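Local coordinates for peptidoglycan recognition protein-LC isoform LCx (Drosophila melanogaster, PDB 2F2L) that binds a diaminopimelic acid-type peptidoglycan fragment through its extracellular domain and probably works as an innate immune receptor together with a partner protein, at residues 27-32 against 87-92; 80-85 against 95-100. One frame throughout, in Å; residues are numbered along the deposited sequence.

Overall arrangement
Both contacts tie the loop region between strands 76-78 and 97-101 to the central mixed sheet of an amidase-like recognition domain. Their centres lie about 8 Å apart, and their segments alternate along the chain: 27-32, 80-85, 87-92, 95-100. Strands 25-32 and 97-101 are parallel neighbours, with probable hydrogen bonds from V29 N to I97 O (2.8 Å) and from I97 N to R27 O (2.9 Å). Side-chain alternation then sends V29 of contact 1 and I97 of contact 2 to opposite faces, the first beneath the ligand groove, the second toward W82 and L131 of strand 131-132. Each contact also touches the peptidoglycan fragment, so one loop region supplies binding groups at several points along it.

Contact 1: residues 27-32 against 87-92; sequences RVVISH and AHTKGY. With MLD (glcnac(beta1-4)-murnac(1,6-anhydro)-L-ala-gamma-D-glu-meso-a2pm-D-ala), chain G; SO4 (sulfate ion), chain F.
V29 and T89 meet where strand 27-32, in the central sheet of the amidase-like fold, passes beneath the loop that lines the peptidoglycan groove. CG1 of V29, placed anti to the backbone N (chi1 -179°), reaches T89 OG1 at 3.4 Å. Near the start of strand 25-32 the guanidinium of R27 presents one face to the ring edge of Y92, R27 NH1 lying 3.7 Å from Y92 CD1, while R27 NH2 donates to O3 of a sulfate that is probably from the crystallisation liquor.

Segment 87-92 bonds the ligand through its backbone. H88 O accepts a hydrogen bond from MLD NAN at 2.9 Å, and K90 N gives a longer bond to MLD OBA, a D-glutamate carboxylate oxygen, at 3.2 Å; G91 N adds weak bonds to the terminal D-alanine carboxylate. A type II turn, closed by Y92 N to T89 O at 2.9 Å and with G91 at positive phi, presents the K90 and G91 amides. From the strand itself, H32 NE2 bonds the GlcNAc acetyl oxygen MLD OAC at 2.7 Å.

Further out, N93 OD1 accepts from both H88 N and T89 N. T89 OG1 is itself held 2.7 Å from H88 ND1, in the plane of the imidazole ring.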
loop_
_atom_site.group_PDB
_atom_site.type_symbol
_atom_site.label_atom_id
_atom_site.label_comp_id
_atom_site.label_asym_id
_atom_site.label_seq_id
_atom_site.Cartn_x
_atom_site.Cartn_y
_atom_site.Cartn_z
ATOM N N ARG B 27 25.682 8.074 -6.346
ATOM C CA ARG B 27 24.648 7.069 -6.634
ATOM C C ARG B 27 23.272 7.677 -6.412
ATOM O O ARG B 27 23.043 8.323 -5.393
ATOM C CB ARG B 27 24.841 5.853 -5.719
ATOM C CG ARG B 27 23.866 4.720 -5.920
ATOM C CD ARG B 27 24.076 3.599 -4.871
ATOM N NE ARG B 27 25.468 3.169 -4.780
ATOM C CZ ARG B 27 26.115 2.841 -3.653
ATOM N NH1 ARG B 27 25.528 2.921 -2.454
ATOM N NH2 ARG B 27 27.379 2.446 -3.727
ATOM N N VAL B 28 22.379 7.489 -7.384
ATOM C CA VAL B 28 20.967 7.856 -7.268
ATOM C C VAL B 28 20.123 6.612 -7.533
ATOM O O VAL B 28 20.400 5.864 -8.478
ATOM C CB VAL B 28 20.559 8.955 -8.285
ATOM C CG1 VAL B 28 19.026 9.162 -8.303
ATOM C CG2 VAL B 28 21.256 10.259 -7.976
ATOM N N VAL B 29 19.089 6.408 -6.709
ATOM C CA VAL B 29 18.196 5.263 -6.835
ATOM C C VAL B 29 16.762 5.753 -7.018
ATOM O O VAL B 29 16.213 6.441 -6.161
ATOM C CB VAL B 29 18.297 4.334 -5.612
ATOM C CG1 VAL B 29 17.376 3.133 -5.792
ATOM C CG2 VAL B 29 19.736 3.871 -5.413
ATOM N N ILE B 30 16.179 5.426 -8.158
ATOM C CA ILE B 30 14.809 5.822 -8.472
ATOM C C ILE B 30 13.798 4.729 -8.086
ATOM O O ILE B 30 13.900 3.574 -8.526
ATOM C CB ILE B 30 14.648 6.139 -9.988
ATOM C CG1 ILE B 30 15.584 7.290 -10.405
ATOM C CG2 ILE B 30 13.180 6.390 -10.357
ATOM C CD1 ILE B 30 15.529 8.532 -9.562
ATOM N N SER B 31 12.811 5.120 -7.280
ATOM C CA SER B 31 11.715 4.234 -6.880
ATOM C C SER B 31 10.381 4.846 -7.290
ATOM O O SER B 31 10.334 5.957 -7.825
ATOM C CB SER B 31 11.738 4.024 -5.358
ATOM O OG SER B 31 11.640 5.271 -4.659
ATOM N N HIS B 32 9.296 4.114 -7.046
ATOM C CA HIS B 32 7.955 4.737 -6.961
ATOM C C HIS B 32 7.355 4.401 -5.606
ATOM O O HIS B 32 7.867 3.532 -4.898
ATOM C CB HIS B 32 7.035 4.302 -8.133
ATOM C CG HIS B 32 6.706 2.840 -8.182
ATOM N ND1 HIS B 32 5.848 2.314 -9.131
ATOM C CD2 HIS B 32 7.072 1.800 -7.396
ATOM C CE1 HIS B 32 5.732 1.012 -8.940
ATOM N NE2 HIS B 32 6.453 0.676 -7.887
ATOM N N ALA B 87 16.317 5.648 4.047
ATOM C CA ALA B 87 15.859 4.302 4.311
ATOM C C ALA B 87 14.969 3.915 3.125
ATOM O O ALA B 87 13.749 3.834 3.228
ATOM C CB ALA B 87 15.095 4.254 5.629
ATOM N N HIS B 88 15.597 3.739 1.973
ATOM C CA HIS B 88 14.864 3.491 0.719
ATOM C C HIS B 88 15.377 2.280 -0.055
ATOM O O HIS B 88 14.625 1.684 -0.814
ATOM C CB HIS B 88 14.879 4.750 -0.172
ATOM C CG HIS B 88 16.245 5.318 -0.390
ATOM N ND1 HIS B 88 17.148 4.769 -1.278
ATOM C CD2 HIS B 88 16.872 6.377 0.180
ATOM C CE1 HIS B 88 18.281 5.453 -1.222
ATOM N NE2 HIS B 88 18.138 6.433 -0.345
ATOM N N THR B 89 16.653 1.923 0.131
ATOM C CA THR B 89 17.276 0.849 -0.613
ATOM C C THR B 89 18.285 0.143 0.308
ATOM O O THR B 89 19.387 0.653 0.565
ATOM C CB THR B 89 17.986 1.405 -1.868
ATOM O OG1 THR B 89 17.133 2.350 -2.539
ATOM C CG2 THR B 89 18.346 0.268 -2.817
ATOM N N LYS B 90 17.882 -1.002 0.842
ATOM C CA LYS B 90 18.654 -1.680 1.869
ATOM C C LYS B 90 20.030 -2.026 1.334
ATOM O O LYS B 90 20.147 -2.614 0.252
ATOM C CB LYS B 90 17.948 -2.961 2.315
ATOM C CG LYS B 90 18.686 -3.752 3.384
ATOM C CD LYS B 90 18.229 -3.420 4.794
ATOM C CE LYS B 90 17.181 -4.401 5.293
ATOM N NZ LYS B 90 15.845 -4.114 4.691
ATOM N N GLY B 91 21.059 -1.657 2.101
ATOM C CA GLY B 91 22.449 -1.921 1.747
ATOM C C GLY B 91 23.041 -0.801 0.916
ATOM O O GLY B 91 24.262 -0.706 0.783
ATOM N N TYR B 92 22.193 0.068 0.369
ATOM C CA TYR B 92 22.651 1.126 -0.530
ATOM C C TYR B 92 22.233 2.523 -0.124
ATOM O O TYR B 92 22.346 3.455 -0.927
ATOM C CB TYR B 92 22.168 0.835 -1.946
ATOM C CG TYR B 92 22.759 -0.431 -2.482
ATOM C CD1 TYR B 92 24.033 -0.449 -3.040
ATOM C CD2 TYR B 92 22.057 -1.627 -2.394
ATOM C CE1 TYR B 92 24.585 -1.638 -3.517
ATOM C CE2 TYR B 92 22.588 -2.799 -2.857
ATOM C CZ TYR B 92 23.852 -2.811 -3.416
ATOM O OH TYR B 92 24.346 -4.009 -3.875
HETATM C CAA MLD G . 4.590 -2.252 -7.245
HETATM C CAB MLD G . 5.831 -2.410 -6.380
HETATM O OAC MLD G . 6.796 -1.673 -6.533
HETATM N N2 MLD G . 5.760 -3.383 -5.476
HETATM C C2 MLD G . 6.843 -3.737 -4.566
HETATM C C3 MLD G . 7.070 -5.244 -4.710
HETATM O O3 MLD G . 7.427 -5.621 -6.054
HETATM C C4 MLD G . 8.076 -5.745 -3.680
HETATM O O4 MLD G . 8.080 -7.159 -3.755
HETATM C C5 MLD G . 7.628 -5.319 -2.278
HETATM C C6 MLD G . 8.605 -5.642 -1.133
HETATM O O6 MLD G . 7.923 -5.388 0.130
HETATM O O5 MLD G . 7.531 -3.897 -2.273
HETATM C C1 MLD G . 6.473 -3.410 -3.131
HETATM O O1 MLD G . 6.400 -2.015 -2.995
HETATM C CA4 MLD G . 5.837 -1.626 -1.720
HETATM C CA5 MLD G . 4.328 -1.816 -1.559
HETATM O OA5 MLD G . 3.591 -0.575 -1.295
HETATM C CA6 MLD G . 4.267 -2.481 -0.227
HETATM O OA6 MLD G . 4.362 -1.412 0.693
HETATM C CA1 MLD G . 4.196 -0.171 -0.055
HETATM C CA2 MLD G . 5.593 0.414 -0.318
HETATM N NAD MLD G . 5.498 1.884 -0.454
HETATM C CAE MLD G . 6.200 2.719 0.290
HETATM C CAF MLD G . 5.942 4.184 0.000
HETATM O OAG MLD G . 7.018 2.371 1.143
HETATM C CA3 MLD G . 6.198 -0.153 -1.600
HETATM O OAH MLD G . 7.664 -0.040 -1.615
HETATM C CAI MLD G . 8.168 1.077 -2.387
HETATM C CAJ MLD G . 8.433 0.713 -3.830
HETATM C CAL MLD G . 9.490 1.566 -1.759
HETATM O OAM MLD G . 10.086 2.468 -2.337
HETATM N N MLD G . 9.914 1.012 -0.624
HETATM C CA MLD G . 11.134 1.421 0.084
HETATM C CB MLD G . 10.705 2.535 1.045
HETATM C C MLD G . 11.611 0.209 0.904
HETATM O O MLD G . 10.830 -0.373 1.660
HETATM N NAN MLD G . 12.878 -0.139 0.695
HETATM C CAO MLD G . 13.572 -1.258 1.352
HETATM C CAP MLD G . 14.339 -2.137 0.312
HETATM O OBA MLD G . 15.246 -2.837 0.770
HETATM O OAQ MLD G . 14.048 -2.080 -0.908
HETATM C CBB MLD G . 14.661 -0.698 2.261
HETATM C CBC MLD G . 14.156 0.055 3.480
HETATM C CBD MLD G . 15.364 0.477 4.336
HETATM O OBE MLD G . 16.481 0.633 3.841
HETATM N NBF MLD G . 15.111 0.651 5.615
HETATM C CBG MLD G . 16.152 1.055 6.568
HETATM C CBH MLD G . 17.173 -0.088 6.743
HETATM O OBI MLD G . 16.803 -1.254 6.878
HETATM N NBJ MLD G . 18.450 0.284 6.693
HETATM C CBK MLD G . 19.588 -0.648 6.861
HETATM C CBL MLD G . 20.460 -0.134 8.012
HETATM C CBM MLD G . 20.480 -0.779 5.608
HETATM O OBO MLD G . 20.508 0.178 4.790
HETATM O OBN MLD G . 21.139 -1.845 5.512
HETATM C CBP MLD G . 15.477 1.439 7.896
HETATM C CBQ MLD G . 16.421 2.234 8.815
HETATM C CBR MLD G . 15.685 2.738 10.059
HETATM C CBS MLD G . 16.362 3.946 10.710
HETATM C CBT MLD G . 16.137 5.188 9.836
HETATM O OBV MLD G . 14.995 5.675 9.844
HETATM O OBU MLD G . 17.110 5.626 9.189
HETATM N NBW MLD G . 17.800 3.689 10.859
HETATM S S SO4 F . 28.604 -0.171 -1.509
HETATM O O1 SO4 F . 27.997 -1.277 -0.765
HETATM O O2 SO4 F . 30.065 -0.248 -1.439
HETATM O O3 SO4 F . 28.175 1.102 -0.924
HETATM O O4 SO4 F . 28.192 -0.259 -2.909
#

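Contact 2: residues 80-85 against 95-100. With MLD (glcnac(beta1-4)-murnac(1,6-anhydro)-L-ala-gamma-D-glu-meso-a2pm-D-ala), chain G.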
loop_
_atom_site.group_PDB
_atom_site.type_symbol
_atom_site.label_atom_id
_atom_site.label_comp_id
_atom_site.label_asym_id
_atom_site.label_seq_id
_atom_site.Cartn_x
_atom_site.Cartn_y
_atom_site.Cartn_z
ATOM N N ARG B 80 14.289 13.400 3.469
ATOM C CA ARG B 80 15.491 13.633 4.261
ATOM C C ARG B 80 16.440 14.666 3.641
ATOM O O ARG B 80 17.364 15.120 4.317
ATOM C CB ARG B 80 16.213 12.315 4.514
ATOM C CG ARG B 80 15.370 11.359 5.311
ATOM C CD ARG B 80 16.057 10.044 5.574
ATOM N NE ARG B 80 15.120 9.094 6.185
ATOM C CZ ARG B 80 15.432 8.104 7.024
ATOM N NH1 ARG B 80 16.678 7.888 7.427
ATOM N NH2 ARG B 80 14.461 7.327 7.484
ATOM N N GLY B 81 16.211 15.034 2.373
ATOM C CA GLY B 81 17.091 15.970 1.646
ATOM C C GLY B 81 18.419 15.360 1.207
ATOM O O GLY B 81 18.610 14.145 1.310
ATOM N N TRP B 82 19.340 16.215 0.738
ATOM C CA TRP B 82 20.646 15.777 0.186
ATOM C C TRP B 82 21.647 15.230 1.210
ATOM O O TRP B 82 22.497 14.396 0.860
ATOM C CB TRP B 82 21.367 16.938 -0.536
ATOM C CG TRP B 82 20.636 17.530 -1.697
ATOM C CD1 TRP B 82 20.049 18.761 -1.758
ATOM C CD2 TRP B 82 20.440 16.933 -2.977
ATOM N NE1 TRP B 82 19.494 18.963 -2.997
ATOM C CE2 TRP B 82 19.704 17.846 -3.759
ATOM C CE3 TRP B 82 20.805 15.703 -3.542
ATOM C CZ2 TRP B 82 19.325 17.569 -5.078
ATOM C CZ3 TRP B 82 20.409 15.429 -4.860
ATOM C CH2 TRP B 82 19.688 16.358 -5.602
ATOM N N ASP B 83 21.579 15.739 2.444
ATOM C CA ASP B 83 22.663 15.599 3.420
ATOM C C ASP B 83 22.557 14.417 4.382
ATOM O O ASP B 83 23.466 14.215 5.180
ATOM C CB ASP B 83 22.756 16.875 4.274
ATOM C CG ASP B 83 23.128 18.111 3.467
ATOM O OD1 ASP B 83 23.395 18.016 2.260
ATOM O OD2 ASP B 83 23.177 19.199 4.067
ATOM N N TYR B 84 21.465 13.654 4.333
ATOM C CA TYR B 84 21.269 12.569 5.290
ATOM C C TYR B 84 21.003 11.242 4.627
ATOM O O TYR B 84 20.445 11.175 3.538
ATOM C CB TYR B 84 20.135 12.898 6.272
ATOM C CG TYR B 84 20.457 14.116 7.070
ATOM C CD1 TYR B 84 21.344 14.053 8.144
ATOM C CD2 TYR B 84 19.929 15.348 6.722
ATOM C CE1 TYR B 84 21.667 15.189 8.868
ATOM C CE2 TYR B 84 20.244 16.481 7.429
ATOM C CZ TYR B 84 21.108 16.395 8.499
ATOM O OH TYR B 84 21.399 17.535 9.182
ATOM N N VAL B 85 21.396 10.188 5.327
ATOM C CA VAL B 85 21.254 8.821 4.852
ATOM C C VAL B 85 19.777 8.430 4.944
ATOM O O VAL B 85 19.157 8.599 5.985
ATOM C CB VAL B 85 22.097 7.847 5.687
ATOM C CG1 VAL B 85 21.940 6.430 5.173
ATOM C CG2 VAL B 85 23.592 8.266 5.703
ATOM N N GLY B 95 25.620 6.700 0.872
ATOM C CA GLY B 95 26.265 7.029 -0.405
ATOM C C GLY B 95 25.325 7.070 -1.596
ATOM O O GLY B 95 25.761 7.067 -2.752
ATOM N N SER B 96 24.029 7.137 -1.331
ATOM C CA SER B 96 23.072 7.319 -2.399
ATOM C C SER B 96 21.992 8.333 -2.045
ATOM O O SER B 96 21.786 8.678 -0.868
ATOM C CB SER B 96 22.469 5.970 -2.765
ATOM O OG SER B 96 21.585 5.498 -1.769
ATOM N N ILE B 97 21.345 8.840 -3.088
ATOM C CA ILE B 97 20.159 9.688 -2.979
ATOM C C ILE B 97 18.978 8.884 -3.545
ATOM O O ILE B 97 19.026 8.416 -4.688
ATOM C CB ILE B 97 20.348 11.004 -3.773
ATOM C CG1 ILE B 97 21.346 11.918 -3.059
ATOM C CG2 ILE B 97 19.043 11.727 -3.979
ATOM C CD1 ILE B 97 20.891 12.410 -1.686
ATOM N N GLY B 98 17.953 8.689 -2.715
ATOM C CA GLY B 98 16.733 7.996 -3.114
ATOM C C GLY B 98 15.616 8.976 -3.447
ATOM O O GLY B 98 15.185 9.755 -2.609
ATOM N N ILE B 99 15.163 8.930 -4.686
ATOM C CA ILE B 99 14.081 9.770 -5.181
ATOM C C ILE B 99 12.912 8.847 -5.586
ATOM O O ILE B 99 13.092 7.890 -6.346
ATOM C CB ILE B 99 14.544 10.587 -6.407
ATOM C CG1 ILE B 99 15.738 11.476 -6.031
ATOM C CG2 ILE B 99 13.408 11.397 -6.973
ATOM C CD1 ILE B 99 16.479 12.022 -7.209
ATOM N N SER B 100 11.734 9.107 -5.031
ATOM C CA SER B 100 10.558 8.297 -5.338
ATOM C C SER B 100 9.567 9.083 -6.167
ATOM O O SER B 100 9.215 10.211 -5.804
ATOM C CB SER B 100 9.881 7.825 -4.053
ATOM O OG SER B 100 8.958 6.774 -4.341
HETATM C CAA MLD G . 4.590 -2.252 -7.245
HETATM C CAB MLD G . 5.831 -2.410 -6.380
HETATM O OAC MLD G . 6.796 -1.673 -6.533
HETATM N N2 MLD G . 5.760 -3.383 -5.476
HETATM C C2 MLD G . 6.843 -3.737 -4.566
HETATM C C3 MLD G . 7.070 -5.244 -4.710
HETATM O O3 MLD G . 7.427 -5.621 -6.054
HETATM C C4 MLD G . 8.076 -5.745 -3.680
HETATM O O4 MLD G . 8.080 -7.159 -3.755
HETATM C C5 MLD G . 7.628 -5.319 -2.278
HETATM C C6 MLD G . 8.605 -5.642 -1.133
HETATM O O6 MLD G . 7.923 -5.388 0.130
HETATM O O5 MLD G . 7.531 -3.897 -2.273
HETATM C C1 MLD G . 6.473 -3.410 -3.131
HETATM O O1 MLD G . 6.400 -2.015 -2.995
HETATM C CA4 MLD G . 5.837 -1.626 -1.720
HETATM C CA5 MLD G . 4.328 -1.816 -1.559
HETATM O OA5 MLD G . 3.591 -0.575 -1.295
HETATM C CA6 MLD G . 4.267 -2.481 -0.227
HETATM O OA6 MLD G . 4.362 -1.412 0.693
HETATM C CA1 MLD G . 4.196 -0.171 -0.055
HETATM C CA2 MLD G . 5.593 0.414 -0.318
HETATM N NAD MLD G . 5.498 1.884 -0.454
HETATM C CAE MLD G . 6.200 2.719 0.290
HETATM C CAF MLD G . 5.942 4.184 0.000
HETATM O OAG MLD G . 7.018 2.371 1.143
HETATM C CA3 MLD G . 6.198 -0.153 -1.600
HETATM O OAH MLD G . 7.664 -0.040 -1.615
HETATM C CAI MLD G . 8.168 1.077 -2.387
HETATM C CAJ MLD G . 8.433 0.713 -3.830
HETATM C CAL MLD G . 9.490 1.566 -1.759
HETATM O OAM MLD G . 10.086 2.468 -2.337
HETATM N N MLD G . 9.914 1.012 -0.624
HETATM C CA MLD G . 11.134 1.421 0.084
HETATM C CB MLD G . 10.705 2.535 1.045
HETATM C C MLD G . 11.611 0.209 0.904
HETATM O O MLD G . 10.830 -0.373 1.660
HETATM N NAN MLD G . 12.878 -0.139 0.695
HETATM C CAO MLD G . 13.572 -1.258 1.352
HETATM C CAP MLD G . 14.339 -2.137 0.312
HETATM O OBA MLD G . 15.246 -2.837 0.770
HETATM O OAQ MLD G . 14.048 -2.080 -0.908
HETATM C CBB MLD G . 14.661 -0.698 2.261
HETATM C CBC MLD G . 14.156 0.055 3.480
HETATM C CBD MLD G . 15.364 0.477 4.336
HETATM O OBE MLD G . 16.481 0.633 3.841
HETATM N NBF MLD G . 15.111 0.651 5.615
HETATM C CBG MLD G . 16.152 1.055 6.568
HETATM C CBH MLD G . 17.173 -0.088 6.743
HETATM O OBI MLD G . 16.803 -1.254 6.878
HETATM N NBJ MLD G . 18.450 0.284 6.693
HETATM C CBK MLD G . 19.588 -0.648 6.861
HETATM C CBL MLD G . 20.460 -0.134 8.012
HETATM C CBM MLD G . 20.480 -0.779 5.608
HETATM O OBO MLD G . 20.508 0.178 4.790
HETATM O OBN MLD G . 21.139 -1.845 5.512
HETATM C CBP MLD G . 15.477 1.439 7.896
HETATM C CBQ MLD G . 16.421 2.234 8.815
HETATM C CBR MLD G . 15.685 2.738 10.059
HETATM C CBS MLD G . 16.362 3.946 10.710
HETATM C CBT MLD G . 16.137 5.188 9.836
HETATM O OBV MLD G . 14.995 5.675 9.844
HETATM O OBU MLD G . 17.110 5.626 9.189
HETATM N NBW MLD G . 17.800 3.689 10.859
#
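NH1 of R80 is gripped by two oxygens: it donates to MLD OBU at 2.9 Å, almost straight at 175°, and to V85 O at 3.0 Å, the latter using a carbonyl lone pair but lying about 20° out of the guanidinium plane. R80 NH2 adds a bond to MLD OBV, also 2.9 Å long, so the distal carboxylate of the meso-diaminopimelate sits at the guanidinium edge, its carbon CBT in the guanidinium plane. The side chain runs extended from CG to NE, which carries the charge well out from the backbone. I64 O accepts from NE and H63 O from NH2, and with V85 O they fix the rotation of the group.

Across the segments the meeting is apolar. The CB of W82 leaves its backbone away from strand 97-101, yet the indole swings back so that W82 CE3 comes within 3.8 Å of I97 CD1. The same methyl lies 3.6 Å from W82 O, and I97 CG2 lies 4.0 Å from W82 CZ3; the two side chains cross at about a right angle. L121 of helix 112-127, L131 and F68 also pack against W82, setting this buried pair in the hydrophobic core of the domain.

Between the two segments the contact is apolar, W82 against I97, whereas R80 offers a charged, in-plane pair of donors, consistent with recognition of diaminopimelic acid-type peptidoglycan through a carboxylate that lysine-type stems lack.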